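Local coordinates for Non-structural polyprotein (Sindbis virus, PDB 4GUA) that is the precursor of the alphavirus nsP2 cysteine protease and the zinc-binding nsP3, and probably takes part in processing the viral replicase polyprotein, at residues L68-S74 with E545-H550; P147-N151 with P595-P599. All coordinates share one frame; numbering follows the deposited sequence.

Contact 1 of 2, residues L68-S74 with E545-H550; sequences LTSGLFS and EGTKFH. With SO4 (sulfate ion), chain I; SO4 (sulfate ion), chain R.
The imidazole of His550 meets the carbonyl oxygens of Thr69 and Ser70 with its edge. CG stands anti to the backbone N (chi1 -175°), which carries the ring from the start of helix 550-562 to the 3-10 turn 68-70. There NE2 donates a straight but long and weak hydrogen bond to Ser70 O, 3.5 Å at 168°, while Thr69 O lies beside the same edge, badly angled for NE2. Gly71 CA approaches the ring obliquely, 3.7 Å from NE2; with phi positive and no side chain, Gly71 lets the imidazole come this near. On the far side of the ring ND1 bonds Tyr543 O, and Ser70 O also accepts from Lys554 NZ.

Glu545 fills the other half of the contact. Its first torsion sets CG between backbone N and carbonyl carbon, 3.9 Å from Leu68 O, while CB lies 3.3 Å from Ser74 OG. The bend at chi2 (-95°) then carries the carboxylate on toward Thr69, where OE2 passes 4.0 Å from Thr69 CG2 and forms a salt bridge with Arg275. Thr69 turns its hydroxyl to Asp67 instead, leaving the methyl for the glutamate. Ser74 closes the type I turn from Gly71 and packs CB against Gly546 N at 3.6 Å. Farther out, Lys548 binds sulfates through its backbone N and through NZ.

The loop after helix 52-64 of the protease region is thus laid against the lead-in to a helix of the nsP3 zinc-binding region. Carbonyl oxygens at both ring nitrogens of His550 may favour a doubly protonated imidazole, although the NE2 bond is weak and the ammonium of Lys554, bound to the same oxygen, would work against it; the carboxylate of Glu545 is balanced by an arginine outside both segments.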
# COMPACT_ATOMS: atom_id res chain seq x y z
N LEU A 68 -16.37 -2.87 -2.59
CA LEU A 68 -16.58 -4.31 -2.70
C LEU A 68 -16.11 -5.11 -1.47
O LEU A 68 -16.50 -6.26 -1.30
CB LEU A 68 -15.89 -4.85 -3.96
CG LEU A 68 -16.52 -4.37 -5.27
CD1 LEU A 68 -15.71 -4.83 -6.47
CD2 LEU A 68 -17.98 -4.81 -5.39
N THR A 69 -15.28 -4.51 -0.63
CA THR A 69 -14.80 -5.23 0.54
C THR A 69 -15.92 -5.38 1.55
O THR A 69 -15.80 -6.12 2.51
CB THR A 69 -13.59 -4.54 1.21
OG1 THR A 69 -13.98 -3.26 1.69
CG2 THR A 69 -12.45 -4.39 0.22
N SER A 70 -17.02 -4.66 1.32
CA SER A 70 -18.22 -4.81 2.13
C SER A 70 -18.80 -6.21 1.99
O SER A 70 -19.42 -6.73 2.91
CB SER A 70 -19.27 -3.80 1.70
OG SER A 70 -19.77 -4.12 0.41
N GLY A 71 -18.58 -6.83 0.83
CA GLY A 71 -19.12 -8.14 0.53
C GLY A 71 -20.46 -8.12 -0.18
O GLY A 71 -21.04 -9.17 -0.48
N LEU A 72 -20.96 -6.92 -0.47
CA LEU A 72 -22.28 -6.78 -1.08
C LEU A 72 -22.44 -7.55 -2.39
O LEU A 72 -23.50 -8.11 -2.65
CB LEU A 72 -22.60 -5.31 -1.30
CG LEU A 72 -23.09 -4.57 -0.06
CD1 LEU A 72 -23.16 -3.08 -0.30
CD2 LEU A 72 -24.44 -5.09 0.34
N PHE A 73 -21.41 -7.53 -3.23
CA PHE A 73 -21.43 -8.28 -4.48
C PHE A 73 -20.71 -9.64 -4.44
O PHE A 73 -20.43 -10.22 -5.48
CB PHE A 73 -20.95 -7.42 -5.64
CG PHE A 73 -22.02 -6.50 -6.17
CD1 PHE A 73 -23.03 -6.99 -6.97
CD2 PHE A 73 -22.02 -5.16 -5.84
CE1 PHE A 73 -24.01 -6.15 -7.45
CE2 PHE A 73 -23.00 -4.31 -6.33
CZ PHE A 73 -24.00 -4.81 -7.13
N SER A 74 -20.35 -10.10 -3.24
CA SER A 74 -19.47 -11.26 -3.06
C SER A 74 -20.16 -12.63 -3.03
O SER A 74 -19.53 -13.65 -2.76
CB SER A 74 -18.64 -11.09 -1.78
OG SER A 74 -17.33 -10.67 -2.09
N GLU A 545 -12.97 -11.23 0.62
CA GLU A 545 -14.35 -11.23 0.16
C GLU A 545 -14.49 -12.22 -0.99
O GLU A 545 -13.59 -12.35 -1.83
CB GLU A 545 -14.77 -9.82 -0.27
CG GLU A 545 -14.14 -9.31 -1.55
CD GLU A 545 -12.90 -8.44 -1.31
OE1 GLU A 545 -12.22 -8.62 -0.28
OE2 GLU A 545 -12.61 -7.58 -2.17
N GLY A 546 -15.61 -12.94 -1.03
CA GLY A 546 -15.81 -13.97 -2.03
C GLY A 546 -15.38 -15.34 -1.53
O GLY A 546 -15.52 -16.34 -2.23
N THR A 547 -14.84 -15.38 -0.32
CA THR A 547 -14.52 -16.65 0.31
C THR A 547 -15.26 -16.72 1.64
O THR A 547 -15.91 -15.76 2.04
CB THR A 547 -13.01 -16.80 0.58
OG1 THR A 547 -12.66 -16.16 1.81
CG2 THR A 547 -12.21 -16.20 -0.56
N LYS A 548 -15.12 -17.84 2.34
CA LYS A 548 -15.82 -18.04 3.60
C LYS A 548 -15.08 -17.38 4.74
O LYS A 548 -15.58 -17.31 5.86
CB LYS A 548 -16.02 -19.52 3.89
CG LYS A 548 -14.73 -20.32 4.01
CD LYS A 548 -15.02 -21.77 4.39
CE LYS A 548 -13.82 -22.68 4.14
NZ LYS A 548 -13.95 -23.97 4.87
N PHE A 549 -13.88 -16.88 4.46
CA PHE A 549 -13.07 -16.22 5.47
C PHE A 549 -13.39 -14.74 5.58
O PHE A 549 -12.82 -14.03 6.41
CB PHE A 549 -11.59 -16.42 5.17
CG PHE A 549 -11.22 -17.85 4.96
CD1 PHE A 549 -11.63 -18.82 5.85
CD2 PHE A 549 -10.46 -18.23 3.87
CE1 PHE A 549 -11.29 -20.14 5.67
CE2 PHE A 549 -10.11 -19.55 3.68
CZ PHE A 549 -10.53 -20.51 4.58
N HIS A 550 -14.29 -14.26 4.74
CA HIS A 550 -14.63 -12.84 4.72
C HIS A 550 -15.09 -12.33 6.08
O HIS A 550 -14.61 -11.31 6.54
CB HIS A 550 -15.71 -12.55 3.69
CG HIS A 550 -16.02 -11.10 3.55
ND1 HIS A 550 -15.05 -10.16 3.29
CD2 HIS A 550 -17.19 -10.42 3.61
CE1 HIS A 550 -15.60 -8.96 3.21
NE2 HIS A 550 -16.91 -9.10 3.40
S SO4 I . -14.88 -21.07 -0.27
O1 SO4 I . -14.31 -20.01 0.57
O2 SO4 I . -16.34 -21.04 -0.18
O3 SO4 I . -14.48 -20.85 -1.65
O4 SO4 I . -14.39 -22.37 0.19
S SO4 R . -16.83 -23.89 7.52
O1 SO4 R . -17.16 -23.89 8.95
O2 SO4 R . -17.56 -24.96 6.85
O3 SO4 R . -17.22 -22.62 6.92
O4 SO4 R . -15.39 -24.11 7.36

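Contact 2 of 2, residues P147-N151 with P595-P599; sequences PVNRN and PSSSP. With SO4 (sulfate ion), chain F.
Asn151 lays one face of its amide over the peptide carbonyl of Ser597, with the carboxamide CG 3.2 Å from Ser597 O, and uses its edges for the neighbouring serines. In the amide plane, ND2 donates to Ser598 OG, 3.0 Å away and nearly straight at 170°. OD1 accepts from Ser596 OG at 2.9 Å, the donor tilted 26° from the carbonyl plane. Three consecutive serines thus meet a single side chain, whose rotation is fixed by a bond at each end. CG beside the backbone N (chi1 -81°) brings the amide across to them, and Phe661 also packs on this asparagine. The second amide, that of Asn149, is directed away from 595-599; its ND2 reaches Asp67 and binds a sulfate, 2.8 Å to O4.

The backbones run side by side in roughly the same direction and are joined by a single beta bridge, Arg150 with Ser597, where a type I turn from Pro147 leads into the short strand 151-152. The pairing is light: Asn151 N to Ser597 O is a weak hydrogen bond, and Ser596 CA makes a CA-H...O contact with Asn149 O. This joins a loop of the papain-like (clan CA) protease region to the segment between helices 583-588 and 613-621 of the zinc-binding region. Ser597 sends its hydroxyl to Tyr543, and Arg150 extends to Ala273 and Glu278.

Two residues before the bridged pair the contact turns apolar: Val148 CG2 lies 4.0 Å from Pro595 CG, the two side chains crossing at about a right angle.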
# COMPACT_ATOMS: atom_id res chain seq x y z
N PRO A 147 -16.55 6.12 -0.48
CA PRO A 147 -17.10 4.92 0.17
C PRO A 147 -16.92 5.04 1.67
O PRO A 147 -15.81 5.31 2.12
CB PRO A 147 -16.24 3.80 -0.40
CG PRO A 147 -14.93 4.45 -0.65
CD PRO A 147 -15.23 5.86 -1.09
N VAL A 148 -17.97 4.78 2.45
CA VAL A 148 -17.89 5.07 3.88
C VAL A 148 -17.14 3.98 4.65
O VAL A 148 -16.69 4.21 5.77
CB VAL A 148 -19.30 5.25 4.49
CG1 VAL A 148 -20.03 3.92 4.59
CG2 VAL A 148 -19.20 5.90 5.85
N ASN A 149 -16.98 2.82 4.03
CA ASN A 149 -16.40 1.68 4.71
C ASN A 149 -14.89 1.56 4.54
O ASN A 149 -14.28 0.63 5.06
CB ASN A 149 -17.04 0.39 4.22
CG ASN A 149 -16.71 0.09 2.78
OD1 ASN A 149 -16.82 0.96 1.91
ND2 ASN A 149 -16.26 -1.14 2.51
N ARG A 150 -14.29 2.51 3.83
CA ARG A 150 -12.87 2.42 3.47
C ARG A 150 -11.98 3.32 4.32
O ARG A 150 -12.27 4.50 4.51
CB ARG A 150 -12.69 2.78 1.99
CG ARG A 150 -11.24 2.87 1.53
CD ARG A 150 -11.14 2.75 0.01
NE ARG A 150 -9.78 2.95 -0.49
CZ ARG A 150 -8.83 2.02 -0.50
NH1 ARG A 150 -9.09 0.80 -0.03
NH2 ARG A 150 -7.63 2.29 -0.96
N ASN A 151 -10.88 2.76 4.82
CA ASN A 151 -9.84 3.59 5.40
C ASN A 151 -8.94 4.05 4.27
O ASN A 151 -8.29 3.24 3.62
CB ASN A 151 -9.04 2.83 6.46
CG ASN A 151 -9.73 2.79 7.81
OD1 ASN A 151 -10.73 3.49 8.04
ND2 ASN A 151 -9.21 1.98 8.72
N PRO A 595 -17.39 3.09 10.65
CA PRO A 595 -17.90 2.17 9.63
C PRO A 595 -16.77 1.54 8.80
O PRO A 595 -17.01 0.55 8.10
CB PRO A 595 -18.77 3.06 8.74
CG PRO A 595 -19.04 4.28 9.53
CD PRO A 595 -17.88 4.46 10.45
N SER A 596 -15.57 2.12 8.89
CA SER A 596 -14.45 1.71 8.05
C SER A 596 -13.38 0.98 8.85
O SER A 596 -13.28 1.13 10.06
CB SER A 596 -13.82 2.92 7.37
OG SER A 596 -13.55 3.96 8.29
N SER A 597 -12.63 0.12 8.17
CA SER A 597 -11.49 -0.55 8.76
C SER A 597 -10.39 -0.69 7.70
O SER A 597 -10.49 -0.11 6.62
CB SER A 597 -11.89 -1.91 9.32
OG SER A 597 -12.40 -2.76 8.31
N SER A 598 -9.35 -1.44 8.03
CA SER A 598 -8.26 -1.73 7.11
C SER A 598 -8.15 -3.24 6.89
O SER A 598 -8.44 -4.03 7.80
CB SER A 598 -6.94 -1.20 7.65
OG SER A 598 -6.98 0.21 7.80
N PRO A 599 -7.74 -3.65 5.68
CA PRO A 599 -7.59 -5.07 5.37
C PRO A 599 -6.59 -5.78 6.29
O PRO A 599 -5.47 -5.30 6.44
CB PRO A 599 -7.08 -5.06 3.93
CG PRO A 599 -6.52 -3.70 3.71
CD PRO A 599 -7.36 -2.79 4.55
S SO4 F . -15.94 -3.11 5.57
O1 SO4 F . -15.66 -2.74 6.95
O2 SO4 F . -15.79 -4.55 5.40
O3 SO4 F . -17.31 -2.73 5.24
O4 SO4 F . -14.99 -2.43 4.68

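How the contacts relate
From the N terminus the chain first supplies 68-74, after helix 52-64, and then 147-151, before strand 151-152, both in the protease region. It next passes through the seven-stranded and six-stranded sheets before returning as 545-550, which closes contact 1, and as 595-599, which closes contact 2. The two long loops cross rather than nest. Both contacts join the protease to the zinc-binding region, their centres about 14 Å apart. They meet where Thr69 packs on Asn149, at a sulfate touched by both residues. Tyr543 is a further connection, serving His550 in contact 1 and Ser597 in contact 2.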